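Octenoyl-CoA reductase/carboxylase (Streptomyces sp., PDB 4A0S) probably catalyses the NADPH-dependent reductive carboxylation of 2-octenoyl-CoA, a step that supplies an unusual extender unit for cinnabaramide polyketide biosynthesis. Local coordinates at residues 104-109 with 166-171; 248-253 with 264-269. One frame throughout, in Å; residues are numbered along the deposited sequence.

Contact 1 (104-109 with 166-171)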
loop_
_atom_site.group_PDB
_atom_site.type_symbol
_atom_site.label_atom_id
_atom_site.label_comp_id
_atom_site.label_asym_id
_atom_site.label_seq_id
_atom_site.Cartn_x
_atom_site.Cartn_y
_atom_site.Cartn_z
ATOM N N THR A 104 21.261 30.747 3.646
ATOM C CA THR A 104 21.101 32.148 4.070
ATOM C C THR A 104 20.865 33.058 2.867
ATOM O O THR A 104 20.266 34.101 3.001
ATOM C CB THR A 104 22.276 32.711 4.934
ATOM O OG1 THR A 104 23.378 33.034 4.090
ATOM C CG2 THR A 104 22.709 31.731 5.997
ATOM N N ARG A 105 21.323 32.639 1.692
ATOM C CA ARG A 105 21.122 33.421 0.469
ATOM C C ARG A 105 19.664 33.741 0.203
ATOM O O ARG A 105 19.362 34.784 -0.368
ATOM C CB ARG A 105 21.692 32.708 -0.752
ATOM C CG ARG A 105 23.217 32.560 -0.774
ATOM C CD ARG A 105 23.543 31.521 -1.834
ATOM N NE ARG A 105 22.720 30.326 -1.602
ATOM C CZ ARG A 105 22.305 29.478 -2.532
ATOM N NH1 ARG A 105 22.625 29.652 -3.810
ATOM N NH2 ARG A 105 21.571 28.443 -2.169
ATOM N N HIS A 106 18.769 32.853 0.636
ATOM C CA HIS A 106 17.344 33.013 0.388
ATOM C C HIS A 106 16.733 34.211 1.081
ATOM O O HIS A 106 15.708 34.727 0.640
ATOM C CB HIS A 106 16.601 31.738 0.762
ATOM C CG HIS A 106 16.941 30.625 -0.145
ATOM N ND1 HIS A 106 16.373 30.507 -1.393
ATOM C CD2 HIS A 106 17.887 29.667 -0.059
ATOM C CE1 HIS A 106 16.917 29.479 -2.017
ATOM N NE2 HIS A 106 17.841 28.958 -1.230
ATOM N N ASP A 107 17.392 34.660 2.141
ATOM C CA ASP A 107 16.860 35.752 2.927
ATOM C C ASP A 107 17.388 37.054 2.346
ATOM O O ASP A 107 18.534 37.451 2.556
ATOM C CB ASP A 107 17.170 35.552 4.411
ATOM C CG ASP A 107 16.767 36.736 5.263
ATOM O OD1 ASP A 107 15.938 37.573 4.824
ATOM O OD2 ASP A 107 17.279 36.807 6.395
ATOM N N GLN A 108 16.517 37.682 1.565
ATOM C CA GLN A 108 16.819 38.876 0.810
ATOM C C GLN A 108 15.650 39.846 0.963
ATOM O O GLN A 108 14.525 39.404 1.236
ATOM C CB GLN A 108 17.009 38.510 -0.671
ATOM C CG GLN A 108 18.223 37.632 -0.968
ATOM C CD GLN A 108 19.529 38.235 -0.474
ATOM O OE1 GLN A 108 19.643 39.459 -0.332
ATOM N NE2 GLN A 108 20.520 37.384 -0.200
ATOM N N PRO A 109 15.905 41.167 0.786
ATOM C CA PRO A 109 14.841 42.174 0.828
ATOM C C PRO A 109 13.911 42.092 -0.393
ATOM O O PRO A 109 12.919 42.824 -0.478
ATOM C CB PRO A 109 15.601 43.513 0.828
ATOM C CG PRO A 109 17.048 43.206 0.792
ATOM C CD PRO A 109 17.218 41.755 0.458
ATOM N N PHE A 166 8.628 30.159 -3.652
ATOM C CA PHE A 166 7.616 30.469 -2.655
ATOM C C PHE A 166 8.214 30.457 -1.249
ATOM O O PHE A 166 8.209 31.468 -0.583
ATOM C CB PHE A 166 6.406 29.529 -2.767
ATOM C CG PHE A 166 5.311 29.863 -1.816
ATOM C CD1 PHE A 166 4.497 30.976 -2.029
ATOM C CD2 PHE A 166 5.113 29.097 -0.679
ATOM C CE1 PHE A 166 3.482 31.307 -1.133
ATOM C CE2 PHE A 166 4.094 29.414 0.229
ATOM C CZ PHE A 166 3.277 30.532 -0.004
ATOM N N GLU A 167 8.741 29.315 -0.813
ATOM C CA GLU A 167 9.569 29.280 0.399
ATOM C C GLU A 167 11.048 29.380 0.063
ATOM O O GLU A 167 11.896 29.295 0.952
ATOM C CB GLU A 167 9.322 28.008 1.216
ATOM C CG GLU A 167 7.960 27.939 1.874
ATOM C CD GLU A 167 7.015 26.997 1.170
ATOM O OE1 GLU A 167 7.477 26.256 0.280
ATOM O OE2 GLU A 167 5.801 26.971 1.526
ATOM N N THR A 168 11.366 29.520 -1.217
ATOM C CA THR A 168 12.738 29.769 -1.607
ATOM C C THR A 168 12.778 30.987 -2.479
ATOM O O THR A 168 11.791 31.351 -3.100
ATOM C CB THR A 168 13.418 28.610 -2.387
ATOM O OG1 THR A 168 13.098 28.687 -3.774
ATOM C CG2 THR A 168 13.051 27.246 -1.814
ATOM N N ASN A 169 13.951 31.586 -2.543
ATOM C CA ASN A 169 14.146 32.691 -3.421
ATOM C C ASN A 169 14.594 32.159 -4.772
ATOM O O ASN A 169 14.716 30.939 -4.976
ATOM C CB ASN A 169 15.195 33.637 -2.848
ATOM C CG ASN A 169 14.834 35.084 -3.066
ATOM O OD1 ASN A 169 14.349 35.460 -4.140
ATOM N ND2 ASN A 169 15.071 35.914 -2.053
ATOM N N PHE A 170 14.834 33.086 -5.685
ATOM C CA PHE A 170 15.463 32.775 -6.972
ATOM C C PHE A 170 14.558 31.880 -7.794
ATOM O O PHE A 170 14.999 30.940 -8.456
ATOM C CB PHE A 170 16.874 32.206 -6.783
ATOM C CG PHE A 170 17.627 32.869 -5.658
ATOM C CD1 PHE A 170 17.811 34.255 -5.661
ATOM C CD2 PHE A 170 18.121 32.123 -4.597
ATOM C CE1 PHE A 170 18.484 34.901 -4.601
ATOM C CE2 PHE A 170 18.801 32.732 -3.541
ATOM C CZ PHE A 170 18.985 34.142 -3.545
ATOM N N GLY A 171 13.271 32.210 -7.726
ATOM C CA GLY A 171 12.266 31.535 -8.499
ATOM C C GLY A 171 12.362 31.784 -9.996
ATOM O O GLY A 171 13.237 32.517 -10.482
#

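Contact 2 (248-253 with 264-269). With NAP (NADP nicotinamide-adenine-dinucleotide phosphate), chain F.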
loop_
_atom_site.group_PDB
_atom_site.type_symbol
_atom_site.label_atom_id
_atom_site.label_comp_id
_atom_site.label_asym_id
_atom_site.label_seq_id
_atom_site.Cartn_x
_atom_site.Cartn_y
_atom_site.Cartn_z
ATOM N N PRO A 248 -13.343 11.384 -15.384
ATOM C CA PRO A 248 -13.314 12.631 -14.637
ATOM C C PRO A 248 -14.679 13.275 -14.657
ATOM O O PRO A 248 -15.368 13.224 -15.674
ATOM C CB PRO A 248 -12.316 13.476 -15.421
ATOM C CG PRO A 248 -12.504 13.035 -16.842
ATOM C CD PRO A 248 -12.875 11.557 -16.777
ATOM N N VAL A 249 -15.100 13.837 -13.536
ATOM C CA VAL A 249 -16.255 14.705 -13.561
ATOM C C VAL A 249 -15.792 16.085 -13.118
ATOM O O VAL A 249 -15.366 16.286 -11.986
ATOM C CB VAL A 249 -17.435 14.173 -12.726
ATOM C CG1 VAL A 249 -18.630 15.076 -12.882
ATOM C CG2 VAL A 249 -17.809 12.774 -13.180
ATOM N N ALA A 250 -15.848 17.024 -14.052
ATOM C CA ALA A 250 -15.365 18.354 -13.802
ATOM C C ALA A 250 -16.438 19.128 -13.081
ATOM O O ALA A 250 -17.599 19.083 -13.465
ATOM C CB ALA A 250 -15.013 19.034 -15.118
ATOM N N VAL A 251 -16.045 19.844 -12.035
ATOM C CA VAL A 251 -16.915 20.843 -11.452
ATOM C C VAL A 251 -16.341 22.190 -11.817
ATOM O O VAL A 251 -15.194 22.497 -11.491
ATOM C CB VAL A 251 -17.061 20.706 -9.935
ATOM C CG1 VAL A 251 -18.158 21.646 -9.432
ATOM C CG2 VAL A 251 -17.365 19.276 -9.571
ATOM N N VAL A 252 -17.140 22.982 -12.526
ATOM C CA VAL A 252 -16.720 24.315 -12.932
ATOM C C VAL A 252 -17.798 25.314 -12.526
ATOM O O VAL A 252 -18.946 24.936 -12.276
ATOM C CB VAL A 252 -16.485 24.415 -14.464
ATOM C CG1 VAL A 252 -15.318 23.535 -14.896
ATOM C CG2 VAL A 252 -17.756 24.087 -15.245
ATOM N N SER A 253 -17.433 26.586 -12.454
ATOM C CA SER A 253 -18.392 27.598 -12.024
ATOM C C SER A 253 -18.971 28.386 -13.186
ATOM O O SER A 253 -19.836 29.227 -12.976
ATOM C CB SER A 253 -17.767 28.534 -10.987
ATOM O OG SER A 253 -16.740 29.303 -11.571
ATOM N N LEU A 264 -10.407 19.672 -22.875
ATOM C CA LEU A 264 -9.497 18.668 -22.336
ATOM C C LEU A 264 -10.109 17.264 -22.366
ATOM O O LEU A 264 -9.508 16.300 -21.885
ATOM C CB LEU A 264 -9.121 19.033 -20.902
ATOM C CG LEU A 264 -8.427 20.383 -20.713
ATOM C CD1 LEU A 264 -8.428 20.739 -19.236
ATOM C CD2 LEU A 264 -7.021 20.362 -21.233
ATOM N N GLY A 265 -11.307 17.140 -22.919
ATOM C CA GLY A 265 -11.921 15.829 -23.048
ATOM C C GLY A 265 -12.642 15.360 -21.803
ATOM O O GLY A 265 -12.999 14.173 -21.686
ATOM N N CYS A 266 -12.864 16.279 -20.864
ATOM C CA CYS A 266 -13.771 15.995 -19.767
ATOM C C CYS A 266 -15.186 16.308 -20.212
ATOM O O CYS A 266 -15.584 17.483 -20.234
ATOM C CB CYS A 266 -13.439 16.858 -18.566
ATOM S SG CYS A 266 -14.344 16.313 -17.134
ATOM N N ASP A 267 -15.949 15.281 -20.582
ATOM C CA ASP A 267 -17.290 15.530 -21.091
ATOM C C ASP A 267 -18.367 15.408 -20.028
ATOM O O ASP A 267 -19.536 15.713 -20.293
ATOM C CB ASP A 267 -17.614 14.636 -22.288
ATOM C CG ASP A 267 -17.924 13.233 -21.888
ATOM O OD1 ASP A 267 -17.048 12.595 -21.275
ATOM O OD2 ASP A 267 -19.054 12.770 -22.191
ATOM N N LEU A 268 -17.976 14.963 -18.838
ATOM C CA LEU A 268 -18.871 14.987 -17.696
ATOM C C LEU A 268 -18.543 16.210 -16.880
ATOM O O LEU A 268 -17.463 16.327 -16.290
ATOM C CB LEU A 268 -18.746 13.728 -16.847
ATOM C CG LEU A 268 -18.984 12.420 -17.601
ATOM C CD1 LEU A 268 -18.814 11.279 -16.628
ATOM C CD2 LEU A 268 -20.359 12.385 -18.285
ATOM N N VAL A 269 -19.478 17.145 -16.897
ATOM C CA VAL A 269 -19.257 18.430 -16.303
ATOM C C VAL A 269 -20.436 18.794 -15.439
ATOM O O VAL A 269 -21.595 18.614 -15.828
ATOM C CB VAL A 269 -19.052 19.505 -17.383
ATOM C CG1 VAL A 269 -18.666 20.819 -16.745
ATOM C CG2 VAL A 269 -17.995 19.038 -18.367
HETATM P PA NAP F . -6.167 28.102 -10.725
HETATM O O1A NAP F . -5.446 27.805 -12.093
HETATM O O2A NAP F . -6.588 29.520 -10.481
HETATM O O5B NAP F . -7.417 27.205 -10.707
HETATM C C5B NAP F . -8.169 27.181 -9.511
HETATM C C4B NAP F . -9.588 26.797 -9.899
HETATM O O4B NAP F . -10.319 26.732 -8.666
HETATM C C3B NAP F . -10.281 27.851 -10.788
HETATM O O3B NAP F . -10.476 27.229 -12.042
HETATM C C2B NAP F . -11.663 28.017 -10.173
HETATM O O2B NAP F . -12.597 27.070 -10.689
HETATM C C1B NAP F . -11.458 27.702 -8.735
HETATM N N9A NAP F . -11.023 28.945 -8.049
HETATM C C8A NAP F . -10.288 29.966 -8.521
HETATM N N7A NAP F . -10.088 30.878 -7.561
HETATM C C5A NAP F . -10.706 30.414 -6.485
HETATM C C6A NAP F . -10.866 30.923 -5.220
HETATM N N6A NAP F . -10.302 32.086 -4.898
HETATM N N1A NAP F . -11.556 30.211 -4.342
HETATM C C2A NAP F . -12.083 29.032 -4.659
HETATM N N3A NAP F . -11.976 28.519 -5.865
HETATM C C4A NAP F . -11.286 29.199 -6.786
HETATM O O3 NAP F . -5.256 27.628 -9.497
HETATM P PN NAP F . -4.565 26.179 -9.413
HETATM O O1N NAP F . -3.144 26.455 -10.018
HETATM O O2N NAP F . -5.393 25.064 -9.999
HETATM O O5D NAP F . -4.436 26.104 -7.824
HETATM C C5D NAP F . -5.661 25.899 -7.126
HETATM C C4D NAP F . -5.281 25.828 -5.675
HETATM O O4D NAP F . -4.322 24.721 -5.555
HETATM C C3D NAP F . -4.534 27.069 -5.183
HETATM O O3D NAP F . -5.055 27.258 -3.850
HETATM C C2D NAP F . -3.082 26.644 -5.155
HETATM O O2D NAP F . -2.331 27.374 -4.155
HETATM C C1D NAP F . -3.277 25.220 -4.673
HETATM N N1N NAP F . -2.174 24.455 -5.205
HETATM C C2N NAP F . -1.492 23.648 -4.320
HETATM C C3N NAP F . -0.459 22.925 -4.846
HETATM C C7N NAP F . 0.280 22.071 -3.891
HETATM O O7N NAP F . -0.085 21.932 -2.719
HETATM N N7N NAP F . 1.353 21.546 -4.418
HETATM C C4N NAP F . -0.104 22.988 -6.197
HETATM C C5N NAP F . -0.789 23.783 -7.098
HETATM C C6N NAP F . -1.846 24.522 -6.592
HETATM P P2B NAP F . -14.144 27.423 -10.423
HETATM O O1X NAP F . -14.749 26.403 -11.540
HETATM O O2X NAP F . -14.591 26.967 -8.943
HETATM O O3X NAP F . -14.187 28.897 -10.745
HETATM O O HOH W 1 -15.394 12.938 -18.404
#

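Contact 1 (104-109 with 166-171)
His106 and Asn169 hold each other by two hydrogen bonds, one from the Asn169 backbone to the imidazole, one from its side chain to the His106 carbonyl. The Asn169 N-H meets the ring edge at His106 ND1, 2.9 Å from N and nearly straight at 163°, fixing the imidazole's rotation with ND1 as acceptor. With CG beside the backbone N (chi1 -68°), His106 carries its ring over to 166-171. Sliding past it, the Asn169 amide gives ND2 to the carbonyl oxygen of His106 at 3.0 Å, from above the carbonyl plane. Phe170 comes in over one face of the imidazole, its CE2 3.9 Å above the plane and offset toward the rim, the two rings inclined at 45°. The CB of Asn169 sits over the centre of the phenyl ring, whose CZ meets Arg105 O at the ring edge, 3.3 Å away. All this lies in the GroES-like domain of the medium-chain dehydrogenase/reductase fold, where two loops pack together near strand 110-112. Asn169 also bonds to that strand, through OD1 to Val112 N and ND2 to Tyr110 O. An alanine here, lacking the amide, is likely to leave the His106 and Tyr110 carbonyls and Val112 N without these partners, weakening the tie between loop and strand. One residue earlier, Thr168 brings its CB to within 3.6 Å of His106 CE1.

Contact 2 (248-253 with 264-269)
Cys266 turns its sulfur onto the side of strand 247-252, with SG 3.5 Å from Ala250 CB. That reach comes from an extended first torsion, SG lying opposite the backbone N at chi1 -170°, and it also brings the sulfur against Pro248, 3.8 Å from the ring's CG. Two residues on, Leu268 presses its CD1 against Val249 CG2 at 3.9 Å; its CG stands beside the backbone N (chi1 -57°) and the rest is extended. Val269 meets Val252 methyl to methyl, CG1 to CG2 at 3.7 Å. Between these apolar contacts the backbones pair in parallel: Ala250 N donates to Leu268 O at 2.8 Å, and Ala250 bridges Val269. Where the pairing begins, a water donates to Pro248 O and weakly accepts from Leu268 N. At the other end of the strand, Ser253 OG bonds O3X of the NADP 2'-phosphate at 2.7 Å, and Lys257 NZ also bonds the cofactor. The arrangement is a right-handed beta-alpha-beta crossover of the Rossmann fold: helix 255-263, closed by a Schellman motif at Gly265, covers Ala250 and Val252 through Val261, while strand 223-226 flanks 247-252 across from 269-271, the outermost strand within this chain.

From the N terminus, the chain passes through strand 64-73 and helices 76-82 and 89-97 before contact 1 opens. The 56 residues between its segments carry several strands, 117-124 the longest, and no helix, and contact 1 closes this long excursion within the GroES-like domain. The chain then crosses into the nucleotide-binding domain, where contact 2 closes a much shorter loop of ten residues, nearly all helix. The two loops follow in series, neither nesting nor crossing. Contact 1 ties the segment leading out of helix 89-97 to the loop between strands 162-163 and 176-180, whereas contact 2 pairs the outermost strand of this chain's parallel sheet with its neighbour. Their centres lie about 38 Å apart, on opposite sides of the chain's centre.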